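Local coordinates for hypothetical protein (Bacteroides caccae, PDB 4M8R) that is of unknown function but joins an Ig-like N-terminal domain to a WD40-like domain, probably a beta-propeller, at residues S147-F152 against A168-V173. Residues are numbered along the deposited sequence; the frame is centred on the assembly and turned at random.
Sequences SAHPDF and AEENGV
The backbone N of E169 donates to OD2 of D151 at 2.8 Å, the one hydrogen bond that ties the loop 147-152 to the strand end and hairpin turn at 168-173. The amide meets this oxygen on its syn side, 21° out of the carboxylate plane, and the bond is fairly straight. D151 occupies the third position of a type I turn from H149 to F152, closed by F152 N on H149 O; its CG sits between its own backbone N and carbonyl carbon (chi1 57°), which swings the carboxylate across to the strand. The other oxygen, OD1, lies 3.8 Å from CB of A168. That methyl is shared: it also touches H149, 3.8 Å from ND1 and approached obliquely to the ring, and stands at the edge of the F152 ring, 4.4 Å from CD1. Farther along the strand, OE1 of E170 comes to CE1 of H149 at 3.8 Å, in the plane of the imidazole and at its edge, with carboxylate and ring 61° apart. Outside the two segments, the H149 ring also meets F177 of strand 173-180, and W186 meets both H149 and F152 edge-to-face. The loop leads into strand 153-156, outermost in a four-stranded antiparallel sheet, and packs on its neighbour 163-170, consistent with a blade of a WD40-like propeller. Without the carboxylate, as with an alanine at D151, the E169 amide would probably lose this acceptor and the turn its one hydrogen bond to the strand. E169 turns its own carboxylate to Q174, its OE1 staying 5.1 Å from OD2 of D151, so the two acids do not touch, and a neutral backbone N-H supplies the polar link beside the A168 methyl and the H149 and F152 rings.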
ATOM      1  N   SER A 147      -8.479   4.043 -39.581  1.00 63.51           N
ATOM      2  CA  SER A 147      -8.203   4.713 -40.860  1.00 66.10           C
ATOM      3  C   SER A 147      -7.642   6.132 -40.723  1.00 65.17           C
ATOM      4  O   SER A 147      -7.075   6.664 -41.674  1.00 67.33           O
ATOM      5  CB  SER A 147      -9.461   4.737 -41.733  1.00 69.44           C
ATOM      6  OG  SER A 147     -10.508   5.444 -41.095  1.00 69.32           O
ATOM      7  N   ALA A 148      -7.811   6.747 -39.556  1.00 62.95           N
ATOM      8  CA  ALA A 148      -7.189   8.041 -39.278  1.00 62.60           C
ATOM      9  C   ALA A 148      -5.666   7.903 -39.168  1.00 63.12           C
ATOM     10  O   ALA A 148      -4.929   8.820 -39.523  1.00 63.65           O
ATOM     11  CB  ALA A 148      -7.764   8.646 -38.005  1.00 60.27           C
ATOM     12  N   HIS A 149      -5.203   6.758 -38.665  1.00 63.52           N
ATOM     13  CA  HIS A 149      -3.772   6.443 -38.610  1.00 64.11           C
ATOM     14  C   HIS A 149      -3.547   5.007 -39.092  1.00 63.04           C
ATOM     15  O   HIS A 149      -3.258   4.117 -38.291  1.00 62.32           O
ATOM     16  CB  HIS A 149      -3.226   6.636 -37.189  1.00 61.94           C
ATOM     17  CG  HIS A 149      -3.301   8.050 -36.705  1.00 63.98           C
ATOM     18  ND1 HIS A 149      -2.531   9.062 -37.238  1.00 67.55           N
ATOM     19  CD2 HIS A 149      -4.065   8.624 -35.744  1.00 63.80           C
ATOM     20  CE1 HIS A 149      -2.816  10.198 -36.624  1.00 66.93           C
ATOM     21  NE2 HIS A 149      -3.742   9.959 -35.714  1.00 64.32           N
ATOM     22  N   PRO A 150      -3.669   4.778 -40.412  1.00 63.51           N
ATOM     23  CA  PRO A 150      -3.584   3.419 -40.955  1.00 63.28           C
ATOM     24  C   PRO A 150      -2.215   2.771 -40.785  1.00 62.03           C
ATOM     25  O   PRO A 150      -2.101   1.555 -40.873  1.00 61.23           O
ATOM     26  CB  PRO A 150      -3.908   3.610 -42.439  1.00 66.40           C
ATOM     27  CG  PRO A 150      -3.537   5.020 -42.734  1.00 67.50           C
ATOM     28  CD  PRO A 150      -3.792   5.792 -41.474  1.00 65.41           C
ATOM     29  N   ASP A 151      -1.195   3.586 -40.535  1.00 62.59           N
ATOM     30  CA  ASP A 151       0.174   3.107 -40.341  1.00 63.33           C
ATOM     31  C   ASP A 151       0.504   2.814 -38.869  1.00 60.25           C
ATOM     32  O   ASP A 151       1.678   2.655 -38.522  1.00 60.14           O
ATOM     33  CB  ASP A 151       1.170   4.134 -40.909  1.00 65.71           C
ATOM     34  CG  ASP A 151       1.015   5.526 -40.288  1.00 65.37           C
ATOM     35  OD1 ASP A 151      -0.123   5.909 -39.920  1.00 64.73           O
ATOM     36  OD2 ASP A 151       2.032   6.241 -40.179  1.00 65.71           O
ATOM     37  N   PHE A 152      -0.524   2.736 -38.021  1.00 56.71           N
ATOM     38  CA  PHE A 152      -0.355   2.514 -36.581  1.00 52.69           C
ATOM     39  C   PHE A 152       0.555   1.321 -36.340  1.00 53.29           C
ATOM     40  O   PHE A 152       0.348   0.247 -36.896  1.00 55.26           O
ATOM     41  CB  PHE A 152      -1.720   2.300 -35.913  1.00 50.69           C
ATOM     42  CG  PHE A 152      -1.742   2.546 -34.422  1.00 47.27           C
ATOM     43  CD1 PHE A 152      -1.080   3.629 -33.853  1.00 46.39           C
ATOM     44  CD2 PHE A 152      -2.492   1.725 -33.590  1.00 45.80           C
ATOM     45  CE1 PHE A 152      -1.131   3.857 -32.489  1.00 44.01           C
ATOM     46  CE2 PHE A 152      -2.553   1.952 -32.224  1.00 43.40           C
ATOM     47  CZ  PHE A 152      -1.870   3.020 -31.674  1.00 42.69           C
ATOM     48  N   ALA A 168       2.590   6.559 -35.134  1.00 53.78           N
ATOM     49  CA  ALA A 168       1.987   6.866 -36.426  1.00 57.25           C
ATOM     50  C   ALA A 168       2.553   8.166 -36.989  1.00 62.13           C
ATOM     51  O   ALA A 168       3.045   9.017 -36.247  1.00 60.65           O
ATOM     52  CB  ALA A 168       0.480   6.965 -36.297  1.00 56.79           C
ATOM     53  N   GLU A 169       2.490   8.300 -38.311  1.00 69.28           N
ATOM     54  CA  GLU A 169       3.002   9.481 -38.995  1.00 72.09           C
ATOM     55  C   GLU A 169       2.104  10.672 -38.705  1.00 71.81           C
ATOM     56  O   GLU A 169       0.886  10.576 -38.821  1.00 72.24           O
ATOM     57  CB  GLU A 169       3.061   9.242 -40.504  1.00 77.86           C
ATOM     58  CG  GLU A 169       3.783  10.329 -41.288  1.00 82.39           C
ATOM     59  CD  GLU A 169       5.283  10.105 -41.373  1.00 85.05           C
ATOM     60  OE1 GLU A 169       5.870   9.529 -40.430  1.00 82.05           O
ATOM     61  OE2 GLU A 169       5.877  10.505 -42.394  1.00 88.94           O
ATOM     62  N   GLU A 170       2.716  11.788 -38.324  1.00 74.08           N
ATOM     63  CA  GLU A 170       1.993  13.032 -38.089  1.00 76.81           C
ATOM     64  C   GLU A 170       2.952  14.197 -38.282  1.00 77.28           C
ATOM     65  O   GLU A 170       4.013  14.235 -37.655  1.00 77.18           O
ATOM     66  CB  GLU A 170       1.405  13.057 -36.674  1.00 79.10           C
ATOM     67  CG  GLU A 170       0.452  14.218 -36.390  1.00 82.98           C
ATOM     68  CD  GLU A 170      -0.968  13.979 -36.885  1.00 87.57           C
ATOM     69  OE1 GLU A 170      -1.147  13.309 -37.926  1.00 92.66           O
ATOM     70  OE2 GLU A 170      -1.911  14.470 -36.228  1.00 90.50           O
ATOM     71  N   ASN A 171       2.579  15.130 -39.157  1.00 77.00           N
ATOM     72  CA  ASN A 171       3.429  16.268 -39.503  1.00 78.37           C
ATOM     73  C   ASN A 171       4.825  15.831 -39.945  1.00 75.93           C
ATOM     74  O   ASN A 171       5.827  16.435 -39.567  1.00 76.24           O
ATOM     75  CB  ASN A 171       3.513  17.260 -38.333  1.00 79.17           C
ATOM     76  CG  ASN A 171       2.150  17.798 -37.923  1.00 79.74           C
ATOM     77  OD1 ASN A 171       1.268  17.986 -38.760  1.00 83.62           O
ATOM     78  ND2 ASN A 171       1.979  18.061 -36.632  1.00 76.76           N
ATOM     79  N   GLY A 172       4.881  14.758 -40.731  1.00 74.10           N
ATOM     80  CA  GLY A 172       6.125  14.307 -41.346  1.00 73.40           C
ATOM     81  C   GLY A 172       7.061  13.487 -40.476  1.00 71.02           C
ATOM     82  O   GLY A 172       8.157  13.139 -40.919  1.00 70.44           O
ATOM     83  N   VAL A 173       6.651  13.181 -39.242  1.00 67.33           N
ATOM     84  CA  VAL A 173       7.470  12.361 -38.340  1.00 65.08           C
ATOM     85  C   VAL A 173       6.647  11.341 -37.569  1.00 61.17           C
ATOM     86  O   VAL A 173       5.423  11.431 -37.504  1.00 59.11           O
ATOM     87  CB  VAL A 173       8.266  13.218 -37.326  1.00 64.65           C
ATOM     88  CG1 VAL A 173       9.286  14.094 -38.039  1.00 68.10           C
ATOM     89  CG2 VAL A 173       7.335  14.060 -36.461  1.00 62.87           C
TER